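Local coordinates for fructokinase (Xylella fastidiosa Temecula1, PDB 3LJS), which probably phosphorylates fructose with ATP as phosphate donor, as a sugar kinase of the PfkB family, at residues G160-F165 with L190-K195; D262-G267 with R297-V302; F10-I15 with G36-N41. All coordinates share one frame; numbering follows the deposited sequence.

Contact 1: G160-F165 with L190-K195; sequences GAIVSF and LADVVK
Val163 O is gripped by two backbone N-H groups. Val193 N lies 3.0 Å from Val163 O, in the carbonyl plane. Asp192 N comes to Val163 O from a tilted direction at 2.8 Å, in a more bent bond. The backbone N of Val163 is held too. Val163 N points nearly straight (170°) at Asp192 OD2, 2.7 Å away, and OD2 accepts with its anti lone pair, the one facing away from OD1. Asp192 CG sits beside its own backbone N (chi1 -62°). This lets one aspartate hold both polar backbone atoms of Val163, its main-chain N taking the O and its carboxylate taking the N. Water 1 donates to Ala161 O at 2.8 Å and also sits very close to Asp192 OD2, a doubtfully short distance. OD1 forms a salt bridge with Arg223, which probably helps keep the carboxylate ionised. Beyond this knot the two strands run parallel, at 9° to each other. Phe165 N donates to Val193 O at 2.8 Å, and Lys195 N donates to Phe165 O at 3.0 Å. Apolar groups fill in on the sheet faces. Phe165 CB presses on Ala191 CB at 3.5 Å, and Ile162 CG2 meets Val193 CG2 at 4.0 Å on the other side. Helix 143-158 covers Val163, Phe165 and Ala191 through Met153. The side chain of Lys195, an ATP-binding residue, leads away from the pair, and its NZ donates to Ala260 O. These are neighbouring parallel strands of the central sheet, linked through helix 181-189 in a beta-alpha-beta unit of the ribokinase-like fold.

Contact 2: D262-G267 with R297-V302; sequences DAFVGG and RFAAAV
One face of the Phe264 ring is covered by Ala299. Ala299 CB stands almost over the ring centre, 3.7 Å from the centroid of the Phe264 ring and 13° off the normal, a CH-pi contact. Ala300 N approaches the same ring obliquely, 3.6 Å from Phe264 CE1. The Phe298 ring behaves differently. It offers its edge, and Gly267 O lies near the ring plane, 3.6 Å from Phe298 CD2. That oxygen also accepts a hydrogen bond from Thr271 OG1. Phe264 CG lies anti to the backbone N (chi1 176°), which carries the ring across to the 297-302 helix. The backbones come close as well. Phe264 CA sends its hydrogen toward Ala299 O at 3.5 Å, and Ala299 CB in turn rests on Phe264 O at 3.4 Å. The segments 262-267 and 297-302 cross at 140°, nearer antiparallel than perpendicular, with their axes 7.2 Å apart at closest. Small residues permit such a close approach: Ala263, Gly267 and Ala299 all lie in the interface. Helix 262-275 starts directly after Gly261, an ATP-binding residue, in the region of the second PfkB signature. Here the first turns of helix 262-275 pack on helix 289-305. Val302 sets its two branches against neighbouring turns of helix 262-275. Val302 CG1 touches Ala263 O at 3.3 Å, while Val302 CG2 rests over the bare CA of Gly267 at 3.8 Å. Behind Phe298, helix 319-328 closes the packing with Leu319 and Val322, and Leu49 of helix 38-49 also touches the ring.

Contact 3: F10-I15 with G36-N41; sequences FGEALI and GGAPAN
Phe10 meets residues 36-41 through its carbonyl: Phe10 O lies 3.3 Å from Pro39 CB. Its side chain leaves the backbone away from residues 36-41, and the ring meets Phe117 edge-to-face. Gly11, at positive phi, has no side chain, so its CA can come close to Pro39 CG. Glu12 CG lies between the backbone N and the carbonyl carbon (chi1 83°), and a further bend at chi2 brings the carboxylate against the CD-CG edge of the Pro39 ring, crossing it near a right angle. Glu12 OE1 is 3.5 Å from Pro39 CD, and Glu12 OE2 is 3.5 Å from Ala38 N. OE2 accepts a hydrogen bond from Asn138 ND2. The backbone O of Glu12 has Gly37 CA as a C-H neighbour at 3.4 Å. Ala13 CB touches Ala40 CB at 4.0 Å, and Phe55 packs on both methyls. Leu14 forms an antiparallel hydrogen-bonded pair with Gly36. Leu14 N reaches Gly36 O at 3.0 Å from well above the carbonyl plane, and Gly36 N reaches Leu14 O at 2.8 Å. Leu14 CD1 leans over the peptide of Gly36 and Gly37. Gly37 is the N-cap of helix 38-49, in the glycine-rich turn that leads from the four-stranded sheet into this helix. Glu12 N and O are buried without hydrogen-bond partners in the model. The carboxylate lies by the helix start, so the N-terminal peptides would probably stabilise its negative charge.

Overall arrangement
All three contacts are buried, and none reaches the second subunit. Contact 1 lies within the large sheet and is mostly backbone hydrogen bonding. Contact 2 joins two helices through apolar surfaces and close backbone approach. Contact 3 mixes the two: one strand pair from the four-stranded sheet, then side chains against a helix start. No two contacts share a helix or strand, but contact 2 touches both others. Val265 packs on the Lys195 chain of contact 1. Asp262 OD2 is in probable hydrogen-bond contact with Asn41 ND2 of contact 3. Contacts 1 and 3 stay about 8 Å apart at their nearest atoms. ATP-binding Lys195 belongs to contact 1, and Gly261 directly precedes contact 2.

Contact 1: G160-F165 with L190-K195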
loop_
_atom_site.group_PDB
_atom_site.type_symbol
_atom_site.label_atom_id
_atom_site.label_comp_id
_atom_site.label_asym_id
_atom_site.label_seq_id
_atom_site.Cartn_x
_atom_site.Cartn_y
_atom_site.Cartn_z
ATOM N N GLY B 160 -6.950 -30.271 22.219
ATOM C CA GLY B 160 -6.247 -30.176 23.487
ATOM C C GLY B 160 -5.368 -28.958 23.674
ATOM O O GLY B 160 -4.410 -28.985 24.446
ATOM N N ALA B 161 -5.683 -27.880 22.970
ATOM C CA ALA B 161 -4.896 -26.668 23.109
ATOM C C ALA B 161 -5.722 -25.587 23.784
ATOM O O ALA B 161 -6.943 -25.513 23.604
ATOM C CB ALA B 161 -4.410 -26.184 21.749
ATOM N N ILE B 162 -5.039 -24.765 24.575
ATOM C CA ILE B 162 -5.652 -23.651 25.277
ATOM C C ILE B 162 -5.876 -22.568 24.233
ATOM O O ILE B 162 -4.982 -22.280 23.439
ATOM C CB ILE B 162 -4.695 -23.093 26.352
ATOM C CG1 ILE B 162 -4.533 -24.113 27.483
ATOM C CG2 ILE B 162 -5.211 -21.758 26.870
ATOM C CD1 ILE B 162 -3.383 -23.795 28.415
ATOM N N VAL B 163 -7.059 -21.969 24.225
ATOM C CA VAL B 163 -7.343 -20.915 23.260
ATOM C C VAL B 163 -7.204 -19.547 23.915
ATOM O O VAL B 163 -7.897 -19.236 24.885
ATOM C CB VAL B 163 -8.760 -21.058 22.678
ATOM C CG1 VAL B 163 -9.046 -19.914 21.713
ATOM C CG2 VAL B 163 -8.885 -22.401 21.964
ATOM N N SER B 164 -6.291 -18.744 23.383
ATOM C CA SER B 164 -6.030 -17.405 23.888
ATOM C C SER B 164 -6.558 -16.393 22.879
ATOM O O SER B 164 -6.322 -16.524 21.681
ATOM C CB SER B 164 -4.523 -17.213 24.073
ATOM O OG SER B 164 -4.209 -15.870 24.379
ATOM N N PHE B 165 -7.259 -15.378 23.370
ATOM C CA PHE B 165 -7.828 -14.356 22.503
ATOM C C PHE B 165 -7.550 -12.953 23.051
ATOM O O PHE B 165 -8.035 -12.584 24.118
ATOM C CB PHE B 165 -9.341 -14.607 22.361
ATOM C CG PHE B 165 -10.055 -13.636 21.448
ATOM C CD1 PHE B 165 -9.496 -13.248 20.237
ATOM C CD2 PHE B 165 -11.320 -13.151 21.784
ATOM C CE1 PHE B 165 -10.184 -12.390 19.369
ATOM C CE2 PHE B 165 -12.017 -12.295 20.924
ATOM C CZ PHE B 165 -11.449 -11.915 19.716
ATOM N N LEU B 190 -15.420 -18.446 22.770
ATOM C CA LEU B 190 -14.627 -19.613 22.395
ATOM C C LEU B 190 -13.232 -19.666 23.008
ATOM O O LEU B 190 -12.496 -20.632 22.797
ATOM C CB LEU B 190 -14.489 -19.672 20.872
ATOM C CG LEU B 190 -15.772 -19.914 20.072
ATOM C CD1 LEU B 190 -15.497 -19.698 18.585
ATOM C CD2 LEU B 190 -16.279 -21.336 20.335
ATOM N N ALA B 191 -12.872 -18.644 23.773
ATOM C CA ALA B 191 -11.538 -18.583 24.360
ATOM C C ALA B 191 -11.445 -18.953 25.835
ATOM O O ALA B 191 -12.341 -18.660 26.613
ATOM C CB ALA B 191 -10.949 -17.183 24.145
ATOM N N ASP B 192 -10.343 -19.605 26.199
ATOM C CA ASP B 192 -10.074 -19.999 27.582
ATOM C C ASP B 192 -9.445 -18.806 28.299
ATOM O O ASP B 192 -9.703 -18.564 29.478
ATOM C CB ASP B 192 -9.079 -21.160 27.618
ATOM C CG ASP B 192 -9.606 -22.400 26.933
ATOM O OD1 ASP B 192 -10.459 -23.089 27.527
ATOM O OD2 ASP B 192 -9.173 -22.680 25.798
ATOM N N VAL B 193 -8.603 -18.075 27.572
ATOM C CA VAL B 193 -7.905 -16.911 28.118
ATOM C C VAL B 193 -8.233 -15.689 27.270
ATOM O O VAL B 193 -8.088 -15.718 26.048
ATOM C CB VAL B 193 -6.377 -17.133 28.114
ATOM C CG1 VAL B 193 -5.665 -15.921 28.700
ATOM C CG2 VAL B 193 -6.037 -18.393 28.912
ATOM N N VAL B 194 -8.667 -14.618 27.927
ATOM C CA VAL B 194 -9.048 -13.396 27.232
ATOM C C VAL B 194 -8.316 -12.166 27.747
ATOM O O VAL B 194 -8.111 -12.006 28.952
ATOM C CB VAL B 194 -10.569 -13.154 27.371
ATOM C CG1 VAL B 194 -10.939 -11.775 26.823
ATOM C CG2 VAL B 194 -11.334 -14.260 26.647
ATOM N N LYS B 195 -7.923 -11.300 26.821
ATOM C CA LYS B 195 -7.235 -10.066 27.170
ATOM C C LYS B 195 -7.958 -8.888 26.530
ATOM O O LYS B 195 -8.154 -8.853 25.314
ATOM C CB LYS B 195 -5.782 -10.102 26.695
ATOM C CG LYS B 195 -5.027 -8.799 26.941
ATOM C CD LYS B 195 -3.546 -8.963 26.637
ATOM C CE LYS B 195 -2.800 -7.637 26.711
ATOM N NZ LYS B 195 -3.145 -6.735 25.585
HETATM O O HOH W 1 -9.094 -25.093 25.293
#

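Contact 2: D262-G267 with R297-V302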
loop_
_atom_site.group_PDB
_atom_site.type_symbol
_atom_site.label_atom_id
_atom_site.label_comp_id
_atom_site.label_asym_id
_atom_site.label_seq_id
_atom_site.Cartn_x
_atom_site.Cartn_y
_atom_site.Cartn_z
ATOM N N ASP B 262 1.434 -6.909 22.827
ATOM C CA ASP B 262 1.791 -8.212 22.288
ATOM C C ASP B 262 2.973 -8.897 22.959
ATOM O O ASP B 262 3.002 -10.123 23.038
ATOM C CB ASP B 262 2.038 -8.112 20.784
ATOM C CG ASP B 262 0.851 -7.522 20.042
ATOM O OD1 ASP B 262 -0.307 -7.779 20.451
ATOM O OD2 ASP B 262 1.077 -6.810 19.050
ATOM N N ALA B 263 3.941 -8.122 23.444
ATOM C CA ALA B 263 5.103 -8.717 24.105
ATOM C C ALA B 263 4.649 -9.342 25.422
ATOM O O ALA B 263 5.066 -10.445 25.772
ATOM C CB ALA B 263 6.180 -7.658 24.350
ATOM N N PHE B 264 3.792 -8.624 26.146
ATOM C CA PHE B 264 3.240 -9.106 27.411
ATOM C C PHE B 264 2.559 -10.462 27.157
ATOM O O PHE B 264 2.745 -11.430 27.909
ATOM C CB PHE B 264 2.207 -8.097 27.937
ATOM C CG PHE B 264 1.496 -8.538 29.186
ATOM C CD1 PHE B 264 1.944 -8.135 30.441
ATOM C CD2 PHE B 264 0.386 -9.369 29.108
ATOM C CE1 PHE B 264 1.298 -8.554 31.600
ATOM C CE2 PHE B 264 -0.266 -9.794 30.257
ATOM C CZ PHE B 264 0.189 -9.387 31.508
ATOM N N VAL B 265 1.764 -10.522 26.092
ATOM C CA VAL B 265 1.056 -11.747 25.742
ATOM C C VAL B 265 2.035 -12.868 25.424
ATOM O O VAL B 265 1.858 -14.000 25.869
ATOM C CB VAL B 265 0.125 -11.531 24.541
ATOM C CG1 VAL B 265 -0.486 -12.863 24.103
ATOM C CG2 VAL B 265 -0.987 -10.557 24.932
ATOM N N GLY B 266 3.067 -12.545 24.654
ATOM C CA GLY B 266 4.065 -13.540 24.313
ATOM C C GLY B 266 4.709 -14.064 25.585
ATOM O O GLY B 266 4.909 -15.268 25.741
ATOM N N GLY B 267 5.025 -13.157 26.502
ATOM C CA GLY B 267 5.632 -13.570 27.753
ATOM C C GLY B 267 4.716 -14.503 28.529
ATOM O O GLY B 267 5.156 -15.517 29.066
ATOM N N ARG B 297 3.761 -11.594 36.464
ATOM C CA ARG B 297 4.878 -10.694 36.747
ATOM C C ARG B 297 5.908 -10.878 35.628
ATOM O O ARG B 297 6.516 -9.915 35.157
ATOM C CB ARG B 297 5.542 -11.018 38.090
ATOM C CG ARG B 297 6.880 -10.294 38.271
ATOM C CD ARG B 297 7.593 -10.665 39.571
ATOM N NE ARG B 297 6.851 -10.210 40.743
ATOM C CZ ARG B 297 6.186 -11.010 41.570
ATOM N NH1 ARG B 297 6.167 -12.323 41.366
ATOM N NH2 ARG B 297 5.528 -10.493 42.599
ATOM N N PHE B 298 6.106 -12.129 35.221
ATOM C CA PHE B 298 7.042 -12.447 34.144
ATOM C C PHE B 298 6.573 -11.753 32.864
ATOM O O PHE B 298 7.357 -11.104 32.169
ATOM C CB PHE B 298 7.077 -13.961 33.907
ATOM C CG PHE B 298 8.023 -14.385 32.823
ATOM C CD1 PHE B 298 9.344 -14.713 33.124
ATOM C CD2 PHE B 298 7.602 -14.442 31.493
ATOM C CE1 PHE B 298 10.236 -15.091 32.115
ATOM C CE2 PHE B 298 8.483 -14.819 30.475
ATOM C CZ PHE B 298 9.803 -15.143 30.782
ATOM N N ALA B 299 5.292 -11.914 32.550
ATOM C CA ALA B 299 4.716 -11.308 31.350
ATOM C C ALA B 299 4.922 -9.791 31.346
ATOM O O ALA B 299 5.258 -9.201 30.311
ATOM C CB ALA B 299 3.230 -11.640 31.265
ATOM N N ALA B 300 4.724 -9.163 32.502
ATOM C CA ALA B 300 4.896 -7.716 32.619
ATOM C C ALA B 300 6.356 -7.339 32.368
ATOM O O ALA B 300 6.646 -6.305 31.758
ATOM C CB ALA B 300 4.463 -7.246 34.002
ATOM N N ALA B 301 7.275 -8.179 32.837
ATOM C CA ALA B 301 8.699 -7.911 32.647
ATOM C C ALA B 301 9.053 -7.946 31.166
ATOM O O ALA B 301 9.836 -7.128 30.693
ATOM C CB ALA B 301 9.536 -8.930 33.415
ATOM N N VAL B 302 8.478 -8.898 30.433
ATOM C CA VAL B 302 8.725 -9.005 28.996
ATOM C C VAL B 302 8.209 -7.734 28.302
ATOM O O VAL B 302 8.895 -7.135 27.467
ATOM C CB VAL B 302 7.996 -10.241 28.391
ATOM C CG1 VAL B 302 8.191 -10.275 26.871
ATOM C CG2 VAL B 302 8.539 -11.530 29.016
#

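Contact 3: F10-I15 with G36-N41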
loop_
_atom_site.group_PDB
_atom_site.type_symbol
_atom_site.label_atom_id
_atom_site.label_comp_id
_atom_site.label_asym_id
_atom_site.label_seq_id
_atom_site.Cartn_x
_atom_site.Cartn_y
_atom_site.Cartn_z
ATOM N N PHE B 10 -2.125 -17.343 15.261
ATOM C CA PHE B 10 -2.837 -17.248 13.997
ATOM C C PHE B 10 -3.355 -15.868 13.618
ATOM O O PHE B 10 -3.822 -15.112 14.463
ATOM C CB PHE B 10 -4.022 -18.219 14.010
ATOM C CG PHE B 10 -4.917 -18.086 12.812
ATOM C CD1 PHE B 10 -4.580 -18.694 11.608
ATOM C CD2 PHE B 10 -6.068 -17.305 12.872
ATOM C CE1 PHE B 10 -5.381 -18.524 10.477
ATOM C CE2 PHE B 10 -6.873 -17.129 11.747
ATOM C CZ PHE B 10 -6.527 -17.738 10.550
ATOM N N GLY B 11 -3.294 -15.552 12.331
ATOM C CA GLY B 11 -3.822 -14.277 11.898
ATOM C C GLY B 11 -3.023 -13.502 10.880
ATOM O O GLY B 11 -2.529 -14.040 9.891
ATOM N N GLU B 12 -2.887 -12.209 11.138
ATOM C CA GLU B 12 -2.180 -11.360 10.214
ATOM C C GLU B 12 -0.768 -10.988 10.615
ATOM O O GLU B 12 -0.461 -10.767 11.789
ATOM C CB GLU B 12 -2.984 -10.078 9.956
ATOM C CG GLU B 12 -2.809 -8.970 10.997
ATOM C CD GLU B 12 -3.476 -9.268 12.338
ATOM O OE1 GLU B 12 -4.046 -10.372 12.507
ATOM O OE2 GLU B 12 -3.428 -8.388 13.232
ATOM N N ALA B 13 0.080 -10.956 9.599
ATOM C CA ALA B 13 1.464 -10.545 9.699
ATOM C C ALA B 13 1.445 -9.502 8.582
ATOM O O ALA B 13 0.964 -9.779 7.482
ATOM C CB ALA B 13 2.405 -11.696 9.348
ATOM N N LEU B 14 1.916 -8.298 8.863
ATOM C CA LEU B 14 1.910 -7.252 7.849
ATOM C C LEU B 14 3.091 -6.326 8.040
ATOM O O LEU B 14 3.879 -6.506 8.968
ATOM C CB LEU B 14 0.602 -6.457 7.922
ATOM C CG LEU B 14 0.129 -6.003 9.309
ATOM C CD1 LEU B 14 1.061 -4.944 9.882
ATOM C CD2 LEU B 14 -1.284 -5.444 9.187
ATOM N N ILE B 15 3.207 -5.335 7.160
ATOM C CA ILE B 15 4.300 -4.376 7.229
ATOM C C ILE B 15 3.855 -3.061 7.845
ATOM O O ILE B 15 2.871 -2.462 7.405
ATOM C CB ILE B 15 4.869 -4.068 5.821
ATOM C CG1 ILE B 15 5.395 -5.349 5.173
ATOM C CG2 ILE B 15 5.965 -3.021 5.915
ATOM C CD1 ILE B 15 6.535 -6.000 5.919
ATOM N N GLY B 36 5.234 -6.486 11.380
ATOM C CA GLY B 36 4.176 -6.258 12.348
ATOM C C GLY B 36 3.032 -7.252 12.266
ATOM O O GLY B 36 3.122 -8.263 11.569
ATOM N N GLY B 37 1.947 -6.945 12.968
ATOM C CA GLY B 37 0.797 -7.830 13.010
ATOM C C GLY B 37 0.729 -8.332 14.442
ATOM O O GLY B 37 1.728 -8.831 14.965
ATOM N N ALA B 38 -0.430 -8.205 15.082
ATOM C CA ALA B 38 -0.565 -8.621 16.478
ATOM C C ALA B 38 -0.112 -10.058 16.756
ATOM O O ALA B 38 0.790 -10.275 17.560
ATOM C CB ALA B 38 -2.003 -8.403 16.961
ATOM N N PRO B 39 -0.739 -11.060 16.113
ATOM C CA PRO B 39 -0.280 -12.427 16.396
ATOM C C PRO B 39 1.171 -12.668 15.971
ATOM O O PRO B 39 1.866 -13.505 16.549
ATOM C CB PRO B 39 -1.287 -13.304 15.638
ATOM C CG PRO B 39 -1.827 -12.390 14.562
ATOM C CD PRO B 39 -1.949 -11.069 15.272
ATOM N N ALA B 40 1.630 -11.922 14.968
ATOM C CA ALA B 40 3.004 -12.056 14.491
ATOM C C ALA B 40 3.974 -11.574 15.564
ATOM O O ALA B 40 5.003 -12.207 15.806
ATOM C CB ALA B 40 3.208 -11.252 13.200
ATOM N N ASN B 41 3.644 -10.454 16.203
ATOM C CA ASN B 41 4.487 -9.911 17.268
ATOM C C ASN B 41 4.548 -10.907 18.430
ATOM O O ASN B 41 5.596 -11.115 19.028
ATOM C CB ASN B 41 3.931 -8.587 17.804
ATOM C CG ASN B 41 3.964 -7.460 16.776
ATOM O OD1 ASN B 41 4.842 -7.410 15.914
ATOM N ND2 ASN B 41 3.015 -6.532 16.887
#